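Local coordinates for protein TfuB1 (Thermobifida fusca, PDB 6JX3) that binds the leader peptide of a lasso peptide precursor as an RRE, probably presenting it to the processing enzymes of the pathway, at residues R20-V25 against L34-S39; Y30-L35 against W43-T48; D64-L69 against D79-I84. One frame throughout, in Å; residues are numbered along the deposited sequence. Where two conformers were deposited one is given.

Contact 1 of 3, residues R20-V25 against L34-S39. With ZN (zinc ion), chain C.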
ATOM      1  N   ARG A  20       7.635  -5.714  -6.489  1.00 12.39           N
ATOM      2  CA  ARG A  20       8.904  -6.288  -6.889  1.00 12.88           C
ATOM      3  C   ARG A  20       8.849  -7.803  -6.682  1.00 15.97           C
ATOM      4  O   ARG A  20       8.065  -8.298  -5.864  1.00 18.17           O
ATOM      5  CB  ARG A  20      10.052  -5.655  -6.098  1.00 15.67           C
ATOM      6  CG  ARG A  20      10.421  -4.198  -6.528  1.00 18.60           C
ATOM      7  CD  ARG A  20      11.841  -3.799  -6.068  1.00 17.21           C
ATOM      8  NE  ARG A  20      12.756  -4.910  -6.299  1.00 22.83           N
ATOM      9  CZ  ARG A  20      13.416  -5.120  -7.435  1.00 24.22           C
ATOM     10  NH1 ARG A  20      13.315  -4.260  -8.446  1.00 21.63           N
ATOM     11  NH2 ARG A  20      14.183  -6.195  -7.558  1.00 28.57           N
ATOM     12  N   PRO A  21       9.639  -8.565  -7.442  1.00 18.35           N
ATOM     13  CA  PRO A  21       9.483 -10.030  -7.423  1.00 18.35           C
ATOM     14  C   PRO A  21       9.760 -10.664  -6.076  1.00 17.97           C
ATOM     15  O   PRO A  21       9.205 -11.734  -5.783  1.00 22.11           O
ATOM     16  CB  PRO A  21      10.498 -10.509  -8.473  1.00 23.27           C
ATOM     17  CG  PRO A  21      10.842  -9.314  -9.274  1.00 32.12           C
ATOM     18  CD  PRO A  21      10.650  -8.119  -8.411  1.00 22.23           C
ATOM     19  N   GLU A  22      10.609 -10.052  -5.256  1.00 19.51           N
ATOM     20  CA  GLU A  22      11.009 -10.629  -3.979  1.00 17.76           C
ATOM     21  C   GLU A  22      10.065 -10.271  -2.834  1.00 16.04           C
ATOM     22  O   GLU A  22      10.341 -10.625  -1.678  1.00 15.63           O
ATOM     23  CB  GLU A  22      12.439 -10.194  -3.636  1.00 15.07           C
ATOM     24  CG  GLU A  22      12.583  -8.734  -3.206  1.00 16.31           C
ATOM     25  CD  GLU A  22      12.764  -7.752  -4.366  1.00 18.98           C
ATOM     26  OE1 GLU A  22      12.487  -8.090  -5.538  1.00 19.45           O
ATOM     27  OE2 GLU A  22      13.186  -6.611  -4.106  1.00 17.90           O
ATOM     28  N   ILE A  23       8.947  -9.613  -3.128  1.00 14.62           N
ATOM     29  CA  ILE A  23       8.023  -9.152  -2.098  1.00 13.83           C
ATOM     30  C   ILE A  23       6.979 -10.225  -1.832  1.00 15.50           C
ATOM     31  O   ILE A  23       6.351 -10.742  -2.762  1.00 17.31           O
ATOM     32  CB  ILE A  23       7.348  -7.838  -2.518  1.00 14.39           C
ATOM     33  CG1 ILE A  23       8.388  -6.756  -2.813  1.00 15.08           C
ATOM     34  CG2 ILE A  23       6.351  -7.409  -1.446  1.00 15.34           C
ATOM     35  CD1 ILE A  23       9.373  -6.503  -1.656  1.00 17.74           C
ATOM     36  N   SER A  24       6.791 -10.570  -0.560  1.00 16.14           N
ATOM     37  CA  SER A  24       5.717 -11.446  -0.119  0.60 16.81           C
ATOM     38  C   SER A  24       4.747 -10.647   0.739  1.00 15.83           C
ATOM     39  O   SER A  24       5.104  -9.617   1.311  1.00 17.16           O
ATOM     40  CB  SER A  24       6.260 -12.642   0.680  0.60 15.94           C
ATOM     41  OG  SER A  24       7.066 -13.473  -0.136  0.60 19.09           O
ATOM     42  N   VAL A  25       3.518 -11.145   0.839  1.00 15.61           N
ATOM     43  CA  VAL A  25       2.461 -10.482   1.587  1.00 15.86           C
ATOM     44  C   VAL A  25       1.895 -11.436   2.621  1.00 15.76           C
ATOM     45  O   VAL A  25       1.746 -12.633   2.357  1.00 17.75           O
ATOM     46  CB  VAL A  25       1.330 -10.017   0.650  1.00 18.96           C
ATOM     47  CG1 VAL A  25       0.316  -9.170   1.416  1.00 27.12           C
ATOM     48  CG2 VAL A  25       1.903  -9.284  -0.575  1.00 25.53           C
ATOM     49  N   LEU A  34       4.167  -6.557   4.232  1.00 13.43           N
ATOM     50  CA  LEU A  34       4.937  -6.834   3.030  1.00 14.54           C
ATOM     51  C   LEU A  34       6.359  -7.141   3.458  1.00 15.68           C
ATOM     52  O   LEU A  34       6.937  -6.399   4.254  1.00 20.40           O
ATOM     53  CB  LEU A  34       4.950  -5.643   2.066  1.00 14.82           C
ATOM     54  CG  LEU A  34       3.629  -5.231   1.407  1.00 23.11           C
ATOM     55  CD1 LEU A  34       3.837  -4.047   0.469  1.00 26.19           C
ATOM     56  CD2 LEU A  34       3.086  -6.377   0.647  1.00 28.18           C
ATOM     57  N   LEU A  35       6.907  -8.228   2.941  1.00 14.92           N
ATOM     58  CA  LEU A  35       8.237  -8.684   3.307  1.00 16.43           C
ATOM     59  C   LEU A  35       9.113  -8.670   2.073  1.00 15.88           C
ATOM     60  O   LEU A  35       8.736  -9.228   1.039  1.00 15.63           O
ATOM     61  CB  LEU A  35       8.185 -10.098   3.896  1.00 16.74           C
ATOM     62  CG  LEU A  35       9.524 -10.829   3.934  1.00 20.38           C
ATOM     63  CD1 LEU A  35      10.435 -10.192   4.996  1.00 20.18           C
ATOM     64  CD2 LEU A  35       9.278 -12.306   4.217  1.00 20.60           C
ATOM     65  N   ASP A  36      10.286  -8.049   2.181  1.00 13.27           N
ATOM     66  CA  ASP A  36      11.281  -8.117   1.122  1.00 16.25           C
ATOM     67  C   ASP A  36      12.214  -9.282   1.415  1.00 16.56           C
ATOM     68  O   ASP A  36      12.999  -9.231   2.366  1.00 17.64           O
ATOM     69  CB  ASP A  36      12.053  -6.810   1.025  1.00 15.10           C
ATOM     70  CG  ASP A  36      12.958  -6.770  -0.181  1.00 16.26           C
ATOM     71  OD1 ASP A  36      13.757  -7.707  -0.381  1.00 15.03           O
ATOM     72  OD2 ASP A  36      12.862  -5.796  -0.946  1.00 18.36           O
ATOM     73  N   GLY A  37      12.134 -10.324   0.588  1.00 15.97           N
ATOM     74  CA  GLY A  37      12.863 -11.555   0.839  1.00 18.99           C
ATOM     75  C   GLY A  37      14.353 -11.450   0.635  1.00 22.01           C
ATOM     76  O   GLY A  37      15.086 -12.353   1.052  1.00 22.86           O
ATOM     77  N   ARG A  38      14.816 -10.378   0.001  1.00 16.78           N
ATOM     78  CA  ARG A  38      16.249 -10.196  -0.209  1.00 14.51           C
ATOM     79  C   ARG A  38      16.853  -9.379   0.927  1.00 24.05           C
ATOM     80  O   ARG A  38      17.819  -9.796   1.574  1.00 40.28           O
ATOM     81  CB  ARG A  38      16.475  -9.505  -1.558  1.00 16.93           C
ATOM     82  CG  ARG A  38      16.036 -10.318  -2.760  0.98 21.08           C
ATOM     83  CD  ARG A  38      16.080  -9.426  -3.990  0.69 22.41           C
ATOM     84  NE  ARG A  38      15.529 -10.058  -5.182  0.81 23.63           N
ATOM     85  CZ  ARG A  38      15.494  -9.468  -6.372  0.71 25.98           C
ATOM     86  NH1 ARG A  38      15.992  -8.246  -6.518  0.67 27.62           N
ATOM     87  NH2 ARG A  38      14.984 -10.101  -7.418  0.91 34.86           N
ATOM     88  N   SER A  39      16.272  -8.205   1.182  1.00 18.95           N
ATOM     89  CA  SER A  39      16.816  -7.297   2.186  1.00 21.18           C
ATOM     90  C   SER A  39      16.386  -7.686   3.581  1.00 22.52           C
ATOM     91  O   SER A  39      17.038  -7.304   4.558  1.00 22.66           O
ATOM     92  CB  SER A  39      16.342  -5.879   1.921  1.00 18.16           C
ATOM     93  OG  SER A  39      14.941  -5.801   2.166  1.00 20.68           O
TER
HETATM   94 ZN    ZN C 101      14.044  -5.787  -2.573  1.00 17.05          ZN
HETATM   95  O   HOH W   1      15.747  -7.742  -9.751  1.00 30.73           O
HETATM   96  O   HOH W   2      13.913  -3.720  -3.006  1.00 15.65           O
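Glu22 and Asp36 meet through a zinc ion at the surface end of an antiparallel hairpin, where strand 23-27 pairs with strand 32-36, and the contact shows how an outer strand and its inner neighbour are joined by backbone bonds and a metal. Ser24 and Leu35 form a hydrogen-bonded pair, Ser24 N to Leu35 O at 2.9 Å and Leu35 N to Ser24 O at 2.8 Å; Gly37 N adds a bond to Glu22 O. Zinc is held by Glu22 OE2 at 1.9 Å and Asp36 OD2 at 2.0 Å, with a water as a further ligand, and the two carboxylate planes stand 65° apart. Bending at chi2 (-87°) folds Glu22 so that its carboxylate reaches both the metal and Arg20, whose NE gives a nearly straight, in-plane bond to the syn side of OE2. The other oxygen, OE1, lies over the centre of the Arg38 guanidinium, the planes stacked 7° apart, and 3.6 Å from Arg38 NE: a long salt bridge through charge, no N-H pointing at the oxygen. Asp36 OD1 accepts from Arg38 N and Ser39 N. On the face that carries Ile23 and Asp36, Val25 CG2 and Leu34 CD2 are pressed to 3.4 Å. Two carboxylates, flanked by arginines and an Asx turn, make a zinc site at the open end of a beta hairpin.

Contact 2 of 3, residues Y30-L35 against W43-T48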
ATOM      1  N   TYR A  30      -2.291  -7.607  12.980  1.00 52.66           N
ATOM      2  CA  TYR A  30      -1.911  -6.201  12.920  1.00 57.45           C
ATOM      3  C   TYR A  30      -2.312  -5.544  11.605  1.00 57.10           C
ATOM      4  O   TYR A  30      -2.376  -4.311  11.540  1.00 60.02           O
ATOM      5  CB  TYR A  30      -0.400  -6.049  13.130  1.00 62.80           C
ATOM      6  CG  TYR A  30       0.157  -6.878  14.267  1.00 65.31           C
ATOM      7  CD1 TYR A  30       1.039  -7.924  14.020  1.00 68.03           C
ATOM      8  CD2 TYR A  30      -0.195  -6.611  15.585  1.00 68.16           C
ATOM      9  CE1 TYR A  30       1.554  -8.687  15.056  1.00 71.44           C
ATOM     10  CE2 TYR A  30       0.315  -7.368  16.629  1.00 72.01           C
ATOM     11  CZ  TYR A  30       1.189  -8.403  16.358  1.00 75.74           C
ATOM     12  OH  TYR A  30       1.697  -9.157  17.392  1.00 78.31           O
ATOM     13  N   GLY A  31      -2.585  -6.335  10.559  1.00 35.76           N
ATOM     14  CA  GLY A  31      -2.956  -5.854   9.248  1.00 28.75           C
ATOM     15  C   GLY A  31      -2.081  -6.482   8.183  1.00 33.07           C
ATOM     16  O   GLY A  31      -1.436  -7.513   8.412  1.00 31.86           O
ATOM     17  N   MET A  32      -2.060  -5.844   7.009  1.00 29.16           N
ATOM     18  CA  MET A  32      -1.297  -6.345   5.870  1.00 22.26           C
ATOM     19  C   MET A  32       0.176  -6.015   6.038  1.00 23.21           C
ATOM     20  O   MET A  32       0.538  -4.880   6.369  1.00 20.10           O
ATOM     21  CB  MET A  32      -1.816  -5.748   4.563  1.00 22.57           C
ATOM     22  CG  MET A  32      -1.002  -6.117   3.332  1.00 24.99           C
ATOM     23  SD  MET A  32      -1.869  -5.644   1.815  1.00 34.71           S
ATOM     24  CE  MET A  32      -0.624  -5.901   0.565  1.00 32.23           C
ATOM     25  N   VAL A  33       1.025  -7.012   5.809  1.00 16.48           N
ATOM     26  CA  VAL A  33       2.470  -6.888   5.947  0.55 17.33           C
ATOM     27  C   VAL A  33       3.119  -7.286   4.628  1.00 15.34           C
ATOM     28  O   VAL A  33       2.671  -8.239   3.976  1.00 18.40           O
ATOM     29  CB  VAL A  33       2.979  -7.766   7.109  0.55 17.18           C
ATOM     30  CG1 VAL A  33       4.485  -7.689   7.227  0.55 16.06           C
ATOM     31  CG2 VAL A  33       2.300  -7.355   8.414  0.55 18.92           C
ATOM     32  N   LEU A  34       4.167  -6.557   4.232  1.00 13.43           N
ATOM     33  CA  LEU A  34       4.937  -6.834   3.030  1.00 14.54           C
ATOM     34  C   LEU A  34       6.359  -7.141   3.458  1.00 15.68           C
ATOM     35  O   LEU A  34       6.937  -6.399   4.254  1.00 20.40           O
ATOM     36  CB  LEU A  34       4.950  -5.643   2.066  1.00 14.82           C
ATOM     37  CG  LEU A  34       3.629  -5.231   1.407  1.00 23.11           C
ATOM     38  CD1 LEU A  34       3.837  -4.047   0.469  1.00 26.19           C
ATOM     39  CD2 LEU A  34       3.086  -6.377   0.647  1.00 28.18           C
ATOM     40  N   LEU A  35       6.907  -8.228   2.941  1.00 14.92           N
ATOM     41  CA  LEU A  35       8.237  -8.684   3.307  1.00 16.43           C
ATOM     42  C   LEU A  35       9.113  -8.670   2.073  1.00 15.88           C
ATOM     43  O   LEU A  35       8.736  -9.228   1.039  1.00 15.63           O
ATOM     44  CB  LEU A  35       8.185 -10.098   3.896  1.00 16.74           C
ATOM     45  CG  LEU A  35       9.524 -10.829   3.934  1.00 20.38           C
ATOM     46  CD1 LEU A  35      10.435 -10.192   4.996  1.00 20.18           C
ATOM     47  CD2 LEU A  35       9.278 -12.306   4.217  1.00 20.60           C
ATOM     48  N   TRP A  43       7.323  -4.460   6.329  1.00 18.51           N
ATOM     49  CA  TRP A  43       6.565  -3.236   6.473  1.00 19.17           C
ATOM     50  C   TRP A  43       5.133  -3.589   6.805  1.00 18.23           C
ATOM     51  O   TRP A  43       4.616  -4.611   6.341  1.00 18.88           O
ATOM     52  CB  TRP A  43       6.578  -2.431   5.176  1.00 22.11           C
ATOM     53  CG  TRP A  43       7.930  -2.276   4.584  1.00 27.64           C
ATOM     54  CD1 TRP A  43       8.615  -3.195   3.837  1.00 28.46           C
ATOM     55  CD2 TRP A  43       8.768  -1.136   4.689  1.00 29.01           C
ATOM     56  NE1 TRP A  43       9.829  -2.688   3.464  1.00 30.26           N
ATOM     57  CE2 TRP A  43       9.953  -1.424   3.980  1.00 31.93           C
ATOM     58  CE3 TRP A  43       8.639   0.105   5.316  1.00 24.33           C
ATOM     59  CZ2 TRP A  43      10.998  -0.516   3.882  1.00 30.63           C
ATOM     60  CZ3 TRP A  43       9.681   1.010   5.211  1.00 36.04           C
ATOM     61  CH2 TRP A  43      10.844   0.694   4.503  1.00 37.41           C
ATOM     62  N   GLN A  44       4.496  -2.736   7.600  1.00 17.79           N
ATOM     63  CA  GLN A  44       3.076  -2.867   7.882  1.00 16.14           C
ATOM     64  C   GLN A  44       2.326  -1.751   7.172  1.00 17.64           C
ATOM     65  O   GLN A  44       2.765  -0.596   7.167  1.00 20.41           O
ATOM     66  CB  GLN A  44       2.785  -2.816   9.381  1.00 21.54           C
ATOM     67  CG  GLN A  44       1.387  -3.297   9.741  1.00 34.29           C
ATOM     68  CD  GLN A  44       0.528  -2.204  10.344  1.00 58.21           C
ATOM     69  OE1 GLN A  44       1.003  -1.393  11.141  1.00 65.78           O
ATOM     70  NE2 GLN A  44      -0.751  -2.183   9.970  1.00 48.19           N
ATOM     71  N   LEU A  45       1.215  -2.119   6.551  1.00 16.36           N
ATOM     72  CA  LEU A  45       0.340  -1.174   5.882  1.00 16.73           C
ATOM     73  C   LEU A  45      -0.910  -0.995   6.729  1.00 15.83           C
ATOM     74  O   LEU A  45      -1.475  -1.977   7.216  1.00 18.78           O
ATOM     75  CB  LEU A  45      -0.033  -1.675   4.484  1.00 16.24           C
ATOM     76  CG  LEU A  45       1.005  -1.540   3.365  1.00 25.10           C
ATOM     77  CD1 LEU A  45       2.283  -2.332   3.642  1.00 32.31           C
ATOM     78  CD2 LEU A  45       0.390  -1.967   2.038  1.00 23.34           C
ATOM     79  N   ASN A  46      -1.348   0.251   6.911  1.00 16.05           N
ATOM     80  CA  ASN A  46      -2.590   0.424   7.648  1.00 18.24           C
ATOM     81  C   ASN A  46      -3.759   0.046   6.739  1.00 19.27           C
ATOM     82  O   ASN A  46      -3.573  -0.394   5.603  1.00 17.58           O
ATOM     83  CB  ASN A  46      -2.683   1.834   8.236  1.00 18.13           C
ATOM     84  CG  ASN A  46      -2.961   2.921   7.199  1.00 22.07           C
ATOM     85  OD1 ASN A  46      -2.846   2.712   5.996  1.00 18.17           O
ATOM     86  ND2 ASN A  46      -3.322   4.100   7.686  1.00 21.47           N
ATOM     87  N   ASP A  47      -4.987   0.182   7.246  1.00 18.81           N
ATOM     88  CA  ASP A  47      -6.129  -0.378   6.527  1.00 19.18           C
ATOM     89  C   ASP A  47      -6.308   0.279   5.165  1.00 18.37           C
ATOM     90  O   ASP A  47      -6.537  -0.408   4.163  1.00 18.62           O
ATOM     91  CB  ASP A  47      -7.403  -0.233   7.361  1.00 27.70           C
ATOM     92  CG  ASP A  47      -7.500  -1.274   8.463  1.00 43.96           C
ATOM     93  OD1 ASP A  47      -6.713  -2.245   8.432  1.00 47.92           O
ATOM     94  OD2 ASP A  47      -8.360  -1.120   9.358  1.00 56.48           O
ATOM     95  N   THR A  48      -6.190   1.603   5.102  1.00 18.54           N
ATOM     96  CA  THR A  48      -6.377   2.309   3.838  0.52 18.04           C
ATOM     97  C   THR A  48      -5.266   1.973   2.855  1.00 15.34           C
ATOM     98  O   THR A  48      -5.515   1.747   1.670  1.00 17.65           O
ATOM     99  CB  THR A  48      -6.422   3.812   4.091  0.52 21.22           C
ATOM    100  OG1 THR A  48      -7.395   4.092   5.105  0.52 21.15           O
ATOM    101  CG2 THR A  48      -6.779   4.556   2.816  0.52 18.17           C
TER
HETATM  102  O   HOH W   3      -3.668  -3.593   6.991  1.00 23.92           O
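Leu34 and Leu45 cross on one face of a beta hairpin, the pairing of strand 32-36 with strand 41-45 in the three-stranded sheet of this PqqD-like domain. The packing illustrates how alternation along a strand sorts side chains. Met32, Leu34, Trp43 and Leu45 point to this face, Val33 and Gln44 to the other. On the first face Leu45 CD1 lies 3.9 Å from Leu34 CG, the two chains meeting at a slant, while Met32 runs out fully extended and brings SD to 4.3 Å from Leu45 CD2. Helix 47-57 covers this side, with Val53 touching both Met32 and Leu45. The Trp43 indole leaves the strand with CG anti to its carbonyl carbon (chi1 -48°), which sets CD1 beside Leu34 O, near the ring plane at its edge. On the opposite face Gln44, bent at chi2 (-116°), brings NE2 to 3.1 Å from Tyr30 O, at an angle too poor for a hydrogen bond. Beyond the hairpin, Trp43, Gln44 and Leu45 pair antiparallel with a strand of the bound peptide, so the sheet continues into the ligand, and Asn46 also bonds to the peptide backbone. Leu34 and Trp43 exchange two backbone bonds. Farther along, Leu45 N reaches Met32 O at 2.8 Å, and a water bridges the strands by accepting from Met32 N and donating to Leu45 O at 2.7 Å.

Contact 3 of 3, residues D64-L69 against D79-I84. With ZN (zinc ion), chain E.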
ATOM      1  N   ASP A  64      -9.447   4.670 -10.532  1.00 14.58           N
ATOM      2  CA  ASP A  64     -10.455   3.775  -9.970  1.00 14.43           C
ATOM      3  C   ASP A  64     -10.415   3.794  -8.450  1.00 14.80           C
ATOM      4  O   ASP A  64     -11.453   3.814  -7.782  1.00 16.29           O
ATOM      5  CB  ASP A  64     -10.194   2.341 -10.402  1.00 14.97           C
ATOM      6  CG  ASP A  64     -10.549   2.057 -11.826  1.00 21.78           C
ATOM      7  OD1 ASP A  64     -11.214   2.874 -12.508  1.00 20.82           O
ATOM      8  OD2 ASP A  64     -10.123   0.961 -12.244  1.00 22.16           O
ATOM      9  N   VAL A  65      -9.209   3.682  -7.890  1.00 13.83           N
ATOM     10  CA  VAL A  65      -9.080   3.589  -6.443  1.00 13.40           C
ATOM     11  C   VAL A  65      -9.499   4.896  -5.797  1.00 15.82           C
ATOM     12  O   VAL A  65     -10.125   4.899  -4.733  1.00 15.64           O
ATOM     13  CB  VAL A  65      -7.650   3.187  -6.052  1.00 12.65           C
ATOM     14  CG1 VAL A  65      -7.518   3.095  -4.516  1.00 16.61           C
ATOM     15  CG2 VAL A  65      -7.292   1.870  -6.720  1.00 16.17           C
ATOM     16  N   ALA A  66      -9.175   6.028  -6.428  1.00 13.69           N
ATOM     17  CA  ALA A  66      -9.626   7.304  -5.882  1.00 16.13           C
ATOM     18  C   ALA A  66     -11.147   7.365  -5.847  1.00 17.64           C
ATOM     19  O   ALA A  66     -11.737   7.815  -4.858  1.00 16.84           O
ATOM     20  CB  ALA A  66      -9.058   8.467  -6.699  1.00 15.08           C
ATOM     21  N   GLN A  67     -11.794   6.894  -6.915  1.00 18.18           N
ATOM     22  CA  GLN A  67     -13.255   6.882  -6.962  1.00 19.58           C
ATOM     23  C   GLN A  67     -13.819   6.004  -5.862  1.00 20.78           C
ATOM     24  O   GLN A  67     -14.797   6.367  -5.198  1.00 21.35           O
ATOM     25  CB  GLN A  67     -13.725   6.389  -8.330  1.00 19.28           C
ATOM     26  CG  GLN A  67     -15.234   6.496  -8.562  1.00 25.48           C
ATOM     27  CD  GLN A  67     -15.781   7.880  -8.264  1.00 41.22           C
ATOM     28  OE1 GLN A  67     -15.214   8.891  -8.684  1.00 47.10           O
ATOM     29  NE2 GLN A  67     -16.884   7.933  -7.523  1.00 50.53           N
ATOM     30  N   PHE A  68     -13.207   4.841  -5.653  1.00 16.22           N
ATOM     31  CA  PHE A  68     -13.627   3.967  -4.568  1.00 20.51           C
ATOM     32  C   PHE A  68     -13.481   4.667  -3.225  1.00 21.43           C
ATOM     33  O   PHE A  68     -14.421   4.697  -2.421  1.00 21.87           O
ATOM     34  CB  PHE A  68     -12.808   2.679  -4.597  1.00 19.11           C
ATOM     35  CG  PHE A  68     -12.855   1.912  -3.316  1.00 26.38           C
ATOM     36  CD1 PHE A  68     -13.924   1.090  -3.021  1.00 41.55           C
ATOM     37  CD2 PHE A  68     -11.832   2.028  -2.402  1.00 29.35           C
ATOM     38  CE1 PHE A  68     -13.964   0.395  -1.834  1.00 37.79           C
ATOM     39  CE2 PHE A  68     -11.876   1.352  -1.217  1.00 35.80           C
ATOM     40  CZ  PHE A  68     -12.939   0.532  -0.931  1.00 33.43           C
ATOM     41  N   LEU A  69     -12.309   5.261  -2.972  1.00 17.91           N
ATOM     42  CA  LEU A  69     -12.087   5.878  -1.669  1.00 16.01           C
ATOM     43  C   LEU A  69     -13.112   6.970  -1.393  1.00 17.21           C
ATOM     44  O   LEU A  69     -13.636   7.058  -0.282  1.00 19.79           O
ATOM     45  CB  LEU A  69     -10.669   6.441  -1.572  1.00 17.22           C
ATOM     46  CG  LEU A  69      -9.542   5.411  -1.496  1.00 15.16           C
ATOM     47  CD1 LEU A  69      -8.226   6.138  -1.430  1.00 17.59           C
ATOM     48  CD2 LEU A  69      -9.711   4.515  -0.263  1.00 21.09           C
ATOM     49  N   ASP A  79      -7.924  14.790  -2.446  1.00 19.28           N
ATOM     50  CA  ASP A  79      -7.074  14.227  -1.406  0.52 22.00           C
ATOM     51  C   ASP A  79      -6.805  12.751  -1.658  1.00 14.96           C
ATOM     52  O   ASP A  79      -5.694  12.268  -1.421  1.00 15.81           O
ATOM     53  CB  ASP A  79      -7.724  14.415  -0.038  0.52 18.15           C
ATOM     54  CG  ASP A  79      -7.584  15.830   0.482  0.52 27.33           C
ATOM     55  OD1 ASP A  79      -6.644  16.531   0.053  0.52 27.02           O
ATOM     56  OD2 ASP A  79      -8.421  16.237   1.312  0.52 25.71           O
ATOM     57  N   ALA A  80      -7.822  12.023  -2.127  1.00 14.26           N
ATOM     58  CA  ALA A  80      -7.639  10.606  -2.415  1.00 15.92           C
ATOM     59  C   ALA A  80      -6.593  10.403  -3.493  1.00 15.83           C
ATOM     60  O   ALA A  80      -5.717   9.544  -3.355  1.00 13.29           O
ATOM     61  CB  ALA A  80      -8.959   9.970  -2.843  1.00 15.82           C
ATOM     62  N   GLU A  81      -6.657  11.196  -4.570  1.00 13.72           N
ATOM     63  CA  GLU A  81      -5.656  11.059  -5.623  1.00 14.56           C
ATOM     64  C   GLU A  81      -4.255  11.358  -5.104  1.00 14.81           C
ATOM     65  O   GLU A  81      -3.301  10.660  -5.455  1.00 14.65           O
ATOM     66  CB  GLU A  81      -5.981  11.975  -6.799  1.00 16.34           C
ATOM     67  CG  GLU A  81      -7.271  11.612  -7.500  1.00 14.49           C
ATOM     68  CD  GLU A  81      -7.422  12.312  -8.822  1.00 20.91           C
ATOM     69  OE1 GLU A  81      -6.391  12.520  -9.482  1.00 16.84           O
ATOM     70  OE2 GLU A  81      -8.568  12.628  -9.195  1.00 24.39           O
ATOM     71  N   ARG A  82      -4.106  12.404  -4.289  1.00 13.03           N
ATOM     72  CA  ARG A  82      -2.781  12.721  -3.763  1.00 13.67           C
ATOM     73  C   ARG A  82      -2.292  11.642  -2.825  1.00 14.76           C
ATOM     74  O   ARG A  82      -1.110  11.291  -2.840  1.00 16.58           O
ATOM     75  CB  ARG A  82      -2.794  14.049  -3.022  1.00 18.09           C
ATOM     76  CG  ARG A  82      -3.153  15.239  -3.821  1.00 28.69           C
ATOM     77  CD  ARG A  82      -2.411  16.387  -3.189  1.00 49.28           C
ATOM     78  NE  ARG A  82      -3.186  16.908  -2.065  1.00 54.65           N
ATOM     79  CZ  ARG A  82      -4.299  17.619  -2.193  1.00 52.39           C
ATOM     80  NH1 ARG A  82      -4.950  18.041  -1.116  1.00 45.41           N
ATOM     81  NH2 ARG A  82      -4.730  17.951  -3.399  1.00 48.61           N
ATOM     82  N   ASP A  83      -3.186  11.120  -1.983  1.00 15.88           N
ATOM     83  CA  ASP A  83      -2.776  10.107  -1.024  1.00 13.91           C
ATOM     84  C   ASP A  83      -2.381   8.815  -1.723  1.00 16.41           C
ATOM     85  O   ASP A  83      -1.433   8.139  -1.299  1.00 15.36           O
ATOM     86  CB  ASP A  83      -3.898   9.845  -0.026  1.00 18.44           C
ATOM     87  CG  ASP A  83      -4.050  10.955   0.993  1.00 21.23           C
ATOM     88  OD1 ASP A  83      -5.012  10.874   1.791  1.00 22.68           O
ATOM     89  OD2 ASP A  83      -3.235  11.907   0.987  1.00 23.47           O
ATOM     90  N   ILE A  84      -3.132   8.423  -2.754  1.00 12.66           N
ATOM     91  CA  ILE A  84      -2.768   7.222  -3.503  1.00 11.05           C
ATOM     92  C   ILE A  84      -1.408   7.406  -4.146  1.00 14.31           C
ATOM     93  O   ILE A  84      -0.555   6.512  -4.109  1.00 13.72           O
ATOM     94  CB  ILE A  84      -3.837   6.908  -4.558  1.00 11.34           C
ATOM     95  CG1 ILE A  84      -5.113   6.435  -3.872  1.00 13.25           C
ATOM     96  CG2 ILE A  84      -3.323   5.870  -5.559  1.00 14.61           C
ATOM     97  CD1 ILE A  84      -6.328   6.542  -4.800  1.00 13.62           C
TER
HETATM   98 ZN    ZN E 103     -10.683   0.264 -13.964  0.84 22.27          ZN
HETATM   99  O   HOH W   4     -10.095  -1.827 -13.877  1.00 30.68           O
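Ala66 and Ala80 face each other where helix 62-72 packs on helix 77-93, a case of small residues letting two helices come close. The short axes approach to 8.7 Å at 128° between their directions, and the CA atoms of this alanine pair are only 5.2 Å apart. The two methyls abut, CB to CB at 4.1 Å, and Ala80 CB also fits against Leu69 CB, so a small bump on helix 77-93 settles between Ala66 and Leu69. The larger projection is Ile84. With CG1 anti to its carbonyl carbon (chi1 -70°) and the chain extended beyond, its CD1 is sent into a hollow walled by Val65, Ala66 and Leu69. There Ile84 CD1 lies 3.7 Å from Val65 CG1, with Ala66 CB and Leu69 CD1 scarcely farther off. The same methyl comes down on the backbone at Ala66 N, 3.3 Å away. At the solvent side the methylene CG of Glu81 lies against Ala66 CB, while its carboxylate leads off to a salt bridge with Arg77. Away from the seam, Asp64 OD2 binds a zinc ion, and Asp79 OD1 is a ligand of another. Between the helices the touching groups are chiefly methyls and methylenes, so what holds this part of the helical bundle together is probably shape fit and hydrophobic burial rather than directed polar bonds.

How the contacts relate
Contact 1 lies at the surface, contact 2 is partly buried, and contact 3 is a buried joint on the far side of the chain's centre from both. The first two share strand 32-36, with Leu34 and Leu35 common to them, and meet where Val25 CG1 packs on Met32 CE; contact 3 follows contact 2 in the chain, helix 62-72 coming after helix 47-57, and stays about 12 Å from contact 1 at the nearest atoms. Chemistry follows position. Charges and zinc are added to the backbone bonds at the open end of the first hairpin, backbone bonds combine with apolar packing in the second, and the helix pair relies on carbon contacts, its zinc ligands, Asp64 and Asp79, taking no part in the packing.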